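Local coordinates for hypothetical protein PH1952 (Pyrococcus horikoshii, PDB 1ZJJ) that probably acts as a magnesium-dependent phosphatase of the haloacid dehalogenase (HAD) superfamily, though its natural substrate is not established, at residues Y254-I257 with D258-K261; I26-L29 with K30-G33; T107-E110 with A111-S115; L135-A138 with T139-I142; S43-T46 with P47-R51. All blocks are in the same frame, centred on the assembly; numbering follows the deposited sequence.

How the interactions relate
All five contacts are local, each within one helix or at its end, so they follow one another along the chain and none encloses or crosses another. Interaction 2 comes first, ending helix 22-31; interaction 5 then starts helix 47-56 after strand 36-40. Interaction 3 spans helix 108-115 from cap to end, and interaction 4 lies in helix 132-143. Interaction 1, in helix 256-261, stands near the C terminus. Interactions 1 and 2 touch beside the six-stranded sheet, and interaction 3 packs on interaction 4, whose helix lies on the four-stranded sheet; their centres lie about 47 to 53 Å from the first pair. Interaction 5 lies between, with centres about 23 to 28 Å from the others.

Interaction 1: residues Y254-I257 with D258-K261; sequences YELI and DYLK
Ile257 and Lys261 lie side by side one helical turn apart and point the same way. The CG2 branch of Ile257, set anti to its backbone N (CG1 at chi1 -63°), touches Lys261 CE at 3.6 Å, so the extended lysine chain lends its methylenes to the isoleucine. Beneath them Lys261 N donates to Ile257 O at 3.0 Å. Packing is close round Leu256 O, which receives Leu260 N at 2.9 Å and has Leu260 CG against it at 3.2 Å. Leu256 CD2 meets Tyr259 CD2 more loosely, at 4.4 Å and obliquely to the ring.

The solvent side is held by polar links. A water accepts from Asp258 N at 3.0 Å and donates to Tyr254 O, bridging the first turn where Asp258 and Tyr254 are exposed. One residue on, Tyr259 N donates to Glu255 O at 3.2 Å, while the Glu255 carboxylate turns back to Ser252.

The buried side of helix 256-261 lies against the six-stranded sheet of the HAD core: Leu256 reaches Phe6, Val208 and Leu250, Tyr259 rests on Leu248 and Trp206, and Leu260 touches Ile4, with helix 22-31 alongside at Leu25, Phe28 and Leu29.

Interaction 2: residues I26-L29 with K30-G33; sequences IEFL and KERG
Arg32 N donates to Phe28 O at 3.0 Å in the last turn of a helix whose preceding bonds are longer: Glu31 N to Glu27 O spans 3.3 Å, and Lys30 N to Ile26 O is weak. The backbone then swings to positive phi at Gly33 (72°) and leaves the helix.

Among the side chains, Phe28 and Arg32 carry the contact. Phe28 CG stands anti to its backbone N (chi1 176°), which swings the ring along the helix toward its C-terminal end. Arg32 CG lies over one ring face as a CH-pi contact, 3.9 Å from the centroid. Its chain bends at chi2, and Phe28 CE1 comes over the centre of the guanidinium, although the two planes are 59° apart and do not stack. Glu31 OE2 approaches Phe28 CD1 at 3.7 Å, with the carboxylate almost perpendicular to the ring. With an alanine in place of Phe28, the Arg32 chain would probably lose the surface it lies on and its guanidinium would be freer to turn.

Along another side, Lys30 runs extended past Ile26, its CG 3.3 Å from Ile26 O; Lys30 NZ stays 4.2 Å from Glu27 OE2, beyond a salt bridge. Gly33 N turns back to Lys30 O in a weak bond of 3.1 Å, and this bond and the positive phi mark the Schellman motif that ends the helix on the way to strand 36-40.

Interaction 3: residues T107-E110 with A111-S115; sequences TLDE and ARQGS
Charge pairing joins Asp109 to Arg112: Asp109 OD1 meets Arg112 NH1 at 2.8 Å in a salt bridge, one oxygen on one nitrogen, with the carboxylate and guanidinium planes steeply inclined. Arg112 NE pairs with Glu133 of helix 132-143, and the guanidinium thus spans two carboxylates. Asp109 OD2 also comes within 3.6 Å of Gln113 NE2.

Capping bonds govern the start of the helix. Glu110 N donates to Thr107 OG1 at 3.1 Å, and in return Thr107 N donates to Glu110 OE1 at 2.9 Å, nearly straight at 167°. The oxygen is taken on its anti side, 21° out of the carboxylate plane. Glu110 CG sits beside its own backbone N (chi1 -60°), which turns the extended chain back toward the cap. The exchange is a capping box with Thr107 as N-cap.

Backbone bonds follow, Ala111 N to Thr107 O and Arg112 N to Leu108 O. At the far end the helix closes as a Schellman motif: Ser115 N reaches Glu110 O at 3.0 Å, Gly114 N turns back to Ala111 O, and Gly114 holds the positive phi. Ser115 OG adds a weak bond to Glu110 O, which also takes a weak one from Gln113 N.

Apolar contact is slight between the segments themselves. Leu108 CB lies over one face of the Arg112 guanidinium, and Leu108 CD1 is 4.0 Å from Arg112 NH2. Across the interhelical seam, Leu108, Ala111 and Arg112 all pack on Tyr137.

Interaction 4: residues L135-A138 with T139-I142; sequences LKYA and TLAI
Thr139 folds its hydroxyl back onto the carbonyl of Leu135, four residues earlier. Followed outward, its CB stands 3.2 Å from Leu135 O and 3.5 Å from Lys136 O, resting on the preceding turn. OG1 lies anti to the carbonyl carbon of Thr139 and beside its N (chi1 -68°), and from there donates to Leu135 O at 2.8 Å. The CG2 branch, anti to the backbone N, leads off to the other side; beyond the segments, the Thr139 side chain packs on Leu174 and Ala177 of helix 167-178 and on Pro165 of the second subunit. Leu135 O also accepts Thr139 N at 2.9 Å, and the two donors come from opposite faces of its carbonyl plane. This buried hydroxyl is therefore satisfied within its own helix.

On another side, Leu140 CD1 touches both Lys136 CG and Tyr137 CD1 at 4.2 Å, running alongside the lysine but oblique to the tyrosine ring. Lys136 bends at chi3 and brings CE 3.5 Å above one face of that ring, offset toward the rim. Leu140 packs on Ile163 and Lys136 on Tyr164, both of the second subunit.

Small Ala138 and Ala141 let the helix lie close on Val122 of strand 121-124. Helix 132-143 is the connecting helix of a beta-alpha-beta crossover from strand 121-124 to the parallel strand 147-150.

Interaction 5: residues S43-T46 with P47-R51; sequences STKT and PEMYR
Thr46 OG1 accepts from Met49 N at 3.1 Å, the capping bond that starts the helix. In return, Thr46 N donates weakly to Met49 SD at 3.7 Å, so the pair forms a capping box in which a thioether takes the place more often held by a carboxylate. Thr46 OG1 also gives a weak bond to Glu48 OE1, whose chain bends at chi2 to come back over the cap. Thr46 chi1 of 58° puts OG1 between its backbone N and carbonyl carbon, facing Met49 N in the first turn. The packing is tight here: Met49 CE lies 3.3 Å from Thr46 CG2. With a valine in place of Thr46, Met49 N would probably be left without its cap, and Glu48 OE1 without its weak partner.

Thr46 O then receives Tyr50 N at 2.9 Å, in the carbonyl plane. Lys45, next outward, sends CB to within 3.5 Å of Tyr50 CE1 and passes CD over one face of the ring; its chain crosses Met49 at about a right angle.

The Tyr50 side chain is about 7 Å from that of the magnesium ligand Asp9 and packs on Met8 and Asn42. Helix 47-56 sets Pro47, Tyr50 and Arg51 on Ile66 of strand 66-68, while Pro47 and Met49 face Glu97 and Glu92 of helix 92-101.

Interaction 1: residues Y254-I257 with D258-K261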
# COMPACT_ATOMS: atom_id res chain seq x y z
N TYR B 254 21.73 3.53 29.13
CA TYR B 254 22.60 3.38 30.29
C TYR B 254 22.74 4.71 31.03
O TYR B 254 22.77 4.75 32.25
CB TYR B 254 23.99 2.87 29.87
CG TYR B 254 24.96 2.77 31.03
CD1 TYR B 254 24.72 1.89 32.09
CD2 TYR B 254 26.09 3.58 31.08
CE1 TYR B 254 25.59 1.82 33.17
CE2 TYR B 254 26.97 3.51 32.16
CZ TYR B 254 26.72 2.64 33.20
OH TYR B 254 27.59 2.58 34.26
N GLU B 255 22.83 5.80 30.26
CA GLU B 255 22.96 7.13 30.83
C GLU B 255 21.74 7.57 31.64
O GLU B 255 21.79 8.59 32.34
CB GLU B 255 23.24 8.16 29.73
CG GLU B 255 24.68 8.17 29.22
CD GLU B 255 25.09 6.89 28.50
OE1 GLU B 255 24.34 6.43 27.62
OE2 GLU B 255 26.17 6.35 28.83
N LEU B 256 20.65 6.81 31.55
CA LEU B 256 19.45 7.13 32.31
C LEU B 256 19.70 6.99 33.80
O LEU B 256 19.03 7.61 34.61
CB LEU B 256 18.29 6.21 31.92
CG LEU B 256 17.31 6.68 30.85
CD1 LEU B 256 16.22 5.62 30.68
CD2 LEU B 256 16.69 8.02 31.26
N ILE B 257 20.67 6.15 34.15
CA ILE B 257 21.00 5.92 35.55
C ILE B 257 21.49 7.19 36.23
O ILE B 257 20.95 7.61 37.25
CB ILE B 257 22.06 4.81 35.69
CG1 ILE B 257 21.50 3.49 35.16
CG2 ILE B 257 22.46 4.66 37.15
CD1 ILE B 257 22.50 2.36 35.14
N ASP B 258 22.52 7.82 35.68
CA ASP B 258 23.03 9.03 36.30
C ASP B 258 22.06 10.19 36.14
O ASP B 258 22.02 11.09 36.98
CB ASP B 258 24.42 9.39 35.74
CG ASP B 258 25.53 8.63 36.46
OD1 ASP B 258 26.71 8.81 36.10
OD2 ASP B 258 25.22 7.86 37.39
N TYR B 259 21.24 10.15 35.09
CA TYR B 259 20.25 11.21 34.91
C TYR B 259 19.26 11.15 36.06
O TYR B 259 18.87 12.18 36.63
CB TYR B 259 19.48 11.02 33.60
CG TYR B 259 18.44 12.10 33.40
CD1 TYR B 259 18.82 13.41 33.12
CD2 TYR B 259 17.08 11.80 33.49
CE1 TYR B 259 17.86 14.41 32.93
CE2 TYR B 259 16.12 12.79 33.31
CZ TYR B 259 16.52 14.09 33.03
OH TYR B 259 15.56 15.06 32.80
N LEU B 260 18.85 9.93 36.41
CA LEU B 260 17.89 9.70 37.48
C LEU B 260 18.49 10.00 38.85
O LEU B 260 17.78 10.45 39.75
CB LEU B 260 17.40 8.25 37.43
CG LEU B 260 16.33 7.92 36.39
CD1 LEU B 260 16.29 6.43 36.14
CD2 LEU B 260 14.97 8.43 36.85
N LYS B 261 19.78 9.74 39.01
CA LYS B 261 20.46 9.97 40.28
C LYS B 261 20.76 11.44 40.57
O LYS B 261 20.90 11.83 41.73
CB LYS B 261 21.77 9.18 40.34
CG LYS B 261 21.62 7.68 40.41
CD LYS B 261 22.98 7.02 40.55
CE LYS B 261 22.88 5.52 40.58
NZ LYS B 261 24.24 4.90 40.70
O HOH W 1 24.54 6.38 33.97

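Interaction 2: residues I26-L29 with K30-G33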
# COMPACT_ATOMS: atom_id res chain seq x y z
N ILE B 26 18.19 -1.75 34.23
CA ILE B 26 17.05 -2.52 34.73
C ILE B 26 17.22 -2.92 36.20
O ILE B 26 16.26 -2.91 36.96
CB ILE B 26 16.81 -3.78 33.86
CG1 ILE B 26 16.49 -3.37 32.42
CG2 ILE B 26 15.66 -4.60 34.43
CD1 ILE B 26 15.29 -2.44 32.29
N GLU B 27 18.44 -3.26 36.60
CA GLU B 27 18.67 -3.63 38.00
C GLU B 27 18.53 -2.39 38.87
O GLU B 27 18.14 -2.47 40.03
CB GLU B 27 20.07 -4.24 38.20
CG GLU B 27 20.03 -5.74 38.38
CD GLU B 27 18.81 -6.18 39.17
OE1 GLU B 27 18.68 -5.77 40.35
OE2 GLU B 27 17.98 -6.92 38.61
N PHE B 28 18.84 -1.24 38.28
CA PHE B 28 18.74 0.02 38.99
C PHE B 28 17.29 0.46 39.20
O PHE B 28 16.92 0.93 40.27
CB PHE B 28 19.50 1.11 38.22
CG PHE B 28 19.36 2.47 38.82
CD1 PHE B 28 20.02 2.80 40.00
CD2 PHE B 28 18.57 3.44 38.21
CE1 PHE B 28 19.88 4.06 40.57
CE2 PHE B 28 18.43 4.70 38.76
CZ PHE B 28 19.08 5.02 39.95
N LEU B 29 16.46 0.31 38.16
CA LEU B 29 15.07 0.71 38.27
C LEU B 29 14.36 -0.07 39.38
O LEU B 29 13.54 0.49 40.12
CB LEU B 29 14.36 0.51 36.92
CG LEU B 29 14.98 1.30 35.77
CD1 LEU B 29 14.20 1.06 34.49
CD2 LEU B 29 14.98 2.79 36.12
N LYS B 30 14.68 -1.35 39.49
CA LYS B 30 14.10 -2.20 40.52
C LYS B 30 14.53 -1.76 41.92
O LYS B 30 13.73 -1.78 42.86
CB LYS B 30 14.51 -3.65 40.27
CG LYS B 30 13.96 -4.20 38.97
CD LYS B 30 14.46 -5.59 38.66
CE LYS B 30 13.61 -6.19 37.55
NZ LYS B 30 14.16 -7.44 36.97
N GLU B 31 15.79 -1.37 42.04
CA GLU B 31 16.34 -0.91 43.31
C GLU B 31 15.64 0.37 43.77
O GLU B 31 15.36 0.55 44.96
CB GLU B 31 17.84 -0.65 43.15
CG GLU B 31 18.54 -0.07 44.38
CD GLU B 31 19.92 0.49 44.06
OE1 GLU B 31 20.64 0.88 44.99
OE2 GLU B 31 20.27 0.53 42.86
N ARG B 32 15.36 1.26 42.82
CA ARG B 32 14.71 2.52 43.12
C ARG B 32 13.20 2.39 43.14
O ARG B 32 12.48 3.36 43.40
CB ARG B 32 15.13 3.59 42.10
CG ARG B 32 16.60 4.01 42.22
CD ARG B 32 16.91 4.46 43.64
NE ARG B 32 18.33 4.73 43.84
CZ ARG B 32 18.95 5.85 43.50
NH1 ARG B 32 18.27 6.84 42.92
NH2 ARG B 32 20.24 5.99 43.73
N GLY B 33 12.72 1.17 42.89
CA GLY B 33 11.29 0.92 42.88
C GLY B 33 10.57 1.50 41.69
O GLY B 33 9.34 1.49 41.64

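Interaction 3: residues T107-E110 with A111-S115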
# COMPACT_ATOMS: atom_id res chain seq x y z
N THR B 107 -10.38 -18.36 8.60
CA THR B 107 -9.13 -18.69 7.94
C THR B 107 -9.17 -18.35 6.46
O THR B 107 -10.23 -18.07 5.90
CB THR B 107 -8.81 -20.19 8.06
OG1 THR B 107 -9.74 -20.93 7.27
CG2 THR B 107 -8.90 -20.64 9.51
N LEU B 108 -8.00 -18.39 5.82
CA LEU B 108 -7.92 -18.11 4.39
C LEU B 108 -8.78 -19.09 3.61
O LEU B 108 -9.45 -18.73 2.65
CB LEU B 108 -6.48 -18.22 3.89
CG LEU B 108 -5.81 -16.95 3.37
CD1 LEU B 108 -4.44 -17.30 2.80
CD2 LEU B 108 -6.68 -16.30 2.29
N ASP B 109 -8.74 -20.35 4.03
CA ASP B 109 -9.51 -21.38 3.34
C ASP B 109 -11.01 -21.14 3.45
O ASP B 109 -11.74 -21.26 2.46
CB ASP B 109 -9.17 -22.77 3.89
CG ASP B 109 -9.10 -23.81 2.80
OD1 ASP B 109 -8.20 -23.70 1.95
OD2 ASP B 109 -9.94 -24.73 2.79
N GLU B 110 -11.47 -20.81 4.65
CA GLU B 110 -12.89 -20.53 4.86
C GLU B 110 -13.24 -19.30 4.03
O GLU B 110 -14.32 -19.23 3.44
CB GLU B 110 -13.16 -20.29 6.35
CG GLU B 110 -12.79 -21.49 7.21
CD GLU B 110 -12.99 -21.24 8.70
OE1 GLU B 110 -12.56 -20.17 9.19
OE2 GLU B 110 -13.55 -22.12 9.37
N ALA B 111 -12.31 -18.35 3.95
CA ALA B 111 -12.51 -17.13 3.17
C ALA B 111 -12.71 -17.48 1.70
O ALA B 111 -13.57 -16.91 1.02
CB ALA B 111 -11.31 -16.19 3.33
N ARG B 112 -11.91 -18.42 1.20
CA ARG B 112 -12.01 -18.85 -0.20
C ARG B 112 -13.39 -19.43 -0.49
O ARG B 112 -13.86 -19.39 -1.63
CB ARG B 112 -10.96 -19.91 -0.52
CG ARG B 112 -9.54 -19.42 -0.44
CD ARG B 112 -8.57 -20.58 -0.54
NE ARG B 112 -7.21 -20.14 -0.26
CZ ARG B 112 -6.24 -20.93 0.17
NH1 ARG B 112 -6.47 -22.22 0.37
NH2 ARG B 112 -5.03 -20.43 0.41
N GLN B 113 -14.02 -19.97 0.54
CA GLN B 113 -15.35 -20.56 0.41
C GLN B 113 -16.43 -19.49 0.55
O GLN B 113 -17.62 -19.79 0.47
CB GLN B 113 -15.53 -21.64 1.47
CG GLN B 113 -14.52 -22.78 1.34
CD GLN B 113 -14.45 -23.67 2.57
OE1 GLN B 113 -15.18 -23.46 3.54
NE2 GLN B 113 -13.57 -24.67 2.53
N GLY B 114 -16.01 -18.25 0.75
CA GLY B 114 -16.95 -17.15 0.86
C GLY B 114 -17.21 -16.59 2.25
O GLY B 114 -18.02 -15.67 2.41
N SER B 115 -16.53 -17.14 3.26
CA SER B 115 -16.72 -16.71 4.65
C SER B 115 -16.25 -15.28 4.95
O SER B 115 -16.50 -14.77 6.04
CB SER B 115 -16.02 -17.67 5.60
OG SER B 115 -16.61 -18.96 5.53

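Interaction 4: residues L135-A138 with T139-I142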
# COMPACT_ATOMS: atom_id res chain seq x y z
N LEU B 135 -4.92 -9.57 0.69
CA LEU B 135 -5.39 -8.19 0.50
C LEU B 135 -6.80 -8.18 -0.08
O LEU B 135 -7.62 -7.32 0.27
CB LEU B 135 -4.46 -7.43 -0.44
CG LEU B 135 -3.04 -7.16 0.07
CD1 LEU B 135 -2.23 -6.47 -1.02
CD2 LEU B 135 -3.12 -6.29 1.32
N LYS B 136 -7.07 -9.12 -0.97
CA LYS B 136 -8.37 -9.22 -1.61
C LYS B 136 -9.49 -9.47 -0.60
O LYS B 136 -10.44 -8.69 -0.52
CB LYS B 136 -8.35 -10.35 -2.65
CG LYS B 136 -9.67 -10.56 -3.37
CD LYS B 136 -9.64 -11.79 -4.27
CE LYS B 136 -9.44 -13.08 -3.47
NZ LYS B 136 -9.53 -14.29 -4.34
N TYR B 137 -9.39 -10.54 0.17
CA TYR B 137 -10.43 -10.84 1.16
C TYR B 137 -10.54 -9.77 2.23
O TYR B 137 -11.64 -9.46 2.69
CB TYR B 137 -10.18 -12.22 1.79
CG TYR B 137 -10.49 -13.32 0.81
CD1 TYR B 137 -11.75 -13.42 0.24
CD2 TYR B 137 -9.51 -14.23 0.41
CE1 TYR B 137 -12.03 -14.38 -0.73
CE2 TYR B 137 -9.78 -15.20 -0.57
CZ TYR B 137 -11.04 -15.27 -1.13
OH TYR B 137 -11.34 -16.21 -2.09
N ALA B 138 -9.42 -9.18 2.62
CA ALA B 138 -9.45 -8.12 3.63
C ALA B 138 -10.23 -6.93 3.07
O ALA B 138 -11.03 -6.31 3.78
CB ALA B 138 -8.03 -7.70 4.00
N THR B 139 -9.99 -6.62 1.81
CA THR B 139 -10.67 -5.51 1.15
C THR B 139 -12.17 -5.80 1.02
O THR B 139 -13.00 -4.94 1.32
CB THR B 139 -10.07 -5.26 -0.26
OG1 THR B 139 -8.73 -4.77 -0.12
CG2 THR B 139 -10.89 -4.26 -1.04
N LEU B 140 -12.50 -7.01 0.58
CA LEU B 140 -13.90 -7.39 0.42
C LEU B 140 -14.62 -7.30 1.76
O LEU B 140 -15.72 -6.77 1.85
CB LEU B 140 -14.01 -8.81 -0.14
CG LEU B 140 -13.63 -8.98 -1.62
CD1 LEU B 140 -13.61 -10.44 -2.00
CD2 LEU B 140 -14.63 -8.22 -2.48
N ALA B 141 -13.97 -7.80 2.81
CA ALA B 141 -14.56 -7.78 4.15
C ALA B 141 -14.74 -6.35 4.68
O ALA B 141 -15.82 -5.98 5.14
CB ALA B 141 -13.70 -8.59 5.10
N ILE B 142 -13.68 -5.54 4.61
CA ILE B 142 -13.77 -4.16 5.08
C ILE B 142 -14.84 -3.39 4.30
O ILE B 142 -15.56 -2.56 4.88
CB ILE B 142 -12.42 -3.43 4.93
CG1 ILE B 142 -11.40 -4.04 5.90
CG2 ILE B 142 -12.60 -1.93 5.18
CD1 ILE B 142 -9.97 -3.55 5.67

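Interaction 5: residues S43-T46 with P47-R51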
# COMPACT_ATOMS: atom_id res chain seq x y z
N SER B 43 4.11 -6.59 15.83
CA SER B 43 3.06 -7.53 16.23
C SER B 43 3.29 -8.97 15.79
O SER B 43 2.41 -9.82 15.96
CB SER B 43 1.71 -7.06 15.68
OG SER B 43 1.68 -7.15 14.27
N THR B 44 4.47 -9.25 15.23
CA THR B 44 4.77 -10.61 14.76
C THR B 44 5.09 -11.59 15.90
O THR B 44 5.03 -12.81 15.75
CB THR B 44 5.94 -10.55 13.77
OG1 THR B 44 7.11 -10.09 14.46
CG2 THR B 44 5.63 -9.60 12.62
N LYS B 45 5.50 -11.04 17.07
CA LYS B 45 5.92 -11.92 18.17
C LYS B 45 5.11 -11.68 19.44
O LYS B 45 4.57 -10.60 19.67
CB LYS B 45 7.40 -11.65 18.45
CG LYS B 45 8.32 -12.17 17.35
CD LYS B 45 9.80 -12.05 17.73
CE LYS B 45 10.74 -12.59 16.64
NZ LYS B 45 10.83 -11.63 15.54
N THR B 46 4.99 -12.74 20.27
CA THR B 46 4.31 -12.56 21.55
C THR B 46 5.25 -11.97 22.60
O THR B 46 6.47 -11.97 22.47
CB THR B 46 3.81 -13.91 22.08
OG1 THR B 46 4.91 -14.81 22.21
CG2 THR B 46 2.75 -14.50 21.15
N PRO B 47 4.63 -11.43 23.65
CA PRO B 47 5.37 -10.99 24.83
C PRO B 47 6.31 -12.09 25.33
O PRO B 47 7.44 -11.84 25.73
CB PRO B 47 4.34 -10.60 25.90
CG PRO B 47 3.09 -10.24 25.10
CD PRO B 47 3.20 -11.23 23.85
N GLU B 48 5.80 -13.33 25.34
CA GLU B 48 6.65 -14.46 25.72
C GLU B 48 7.89 -14.57 24.84
O GLU B 48 9.01 -14.72 25.32
CB GLU B 48 5.82 -15.73 25.63
CG GLU B 48 4.80 -15.84 26.76
CD GLU B 48 3.51 -15.18 26.31
OE1 GLU B 48 3.22 -15.25 25.13
OE2 GLU B 48 2.83 -14.59 27.16
N MET B 49 7.68 -14.51 23.53
CA MET B 49 8.77 -14.59 22.57
C MET B 49 9.76 -13.46 22.81
O MET B 49 10.97 -13.66 22.71
CB MET B 49 8.24 -14.50 21.13
CG MET B 49 7.63 -15.79 20.59
SD MET B 49 6.89 -15.58 18.94
CE MET B 49 5.18 -15.82 19.31
N TYR B 50 9.24 -12.28 23.13
CA TYR B 50 10.12 -11.14 23.37
C TYR B 50 10.94 -11.32 24.64
O TYR B 50 12.10 -10.90 24.69
CB TYR B 50 9.30 -9.85 23.42
CG TYR B 50 9.22 -9.19 22.06
CD1 TYR B 50 8.02 -9.12 21.35
CD2 TYR B 50 10.37 -8.69 21.44
CE1 TYR B 50 7.96 -8.58 20.08
CE2 TYR B 50 10.33 -8.14 20.17
CZ TYR B 50 9.12 -8.09 19.49
OH TYR B 50 9.08 -7.56 18.22
N ARG B 51 10.36 -11.96 25.65
CA ARG B 51 11.10 -12.20 26.88
C ARG B 51 12.32 -13.06 26.54
O ARG B 51 13.40 -12.84 27.05
CB ARG B 51 10.25 -12.92 27.93
CG ARG B 51 11.06 -13.54 29.07
CD ARG B 51 10.16 -14.25 30.07
NE ARG B 51 10.88 -15.24 30.89
CZ ARG B 51 11.80 -14.94 31.80
NH1 ARG B 51 12.13 -13.68 32.04
NH2 ARG B 51 12.39 -15.91 32.49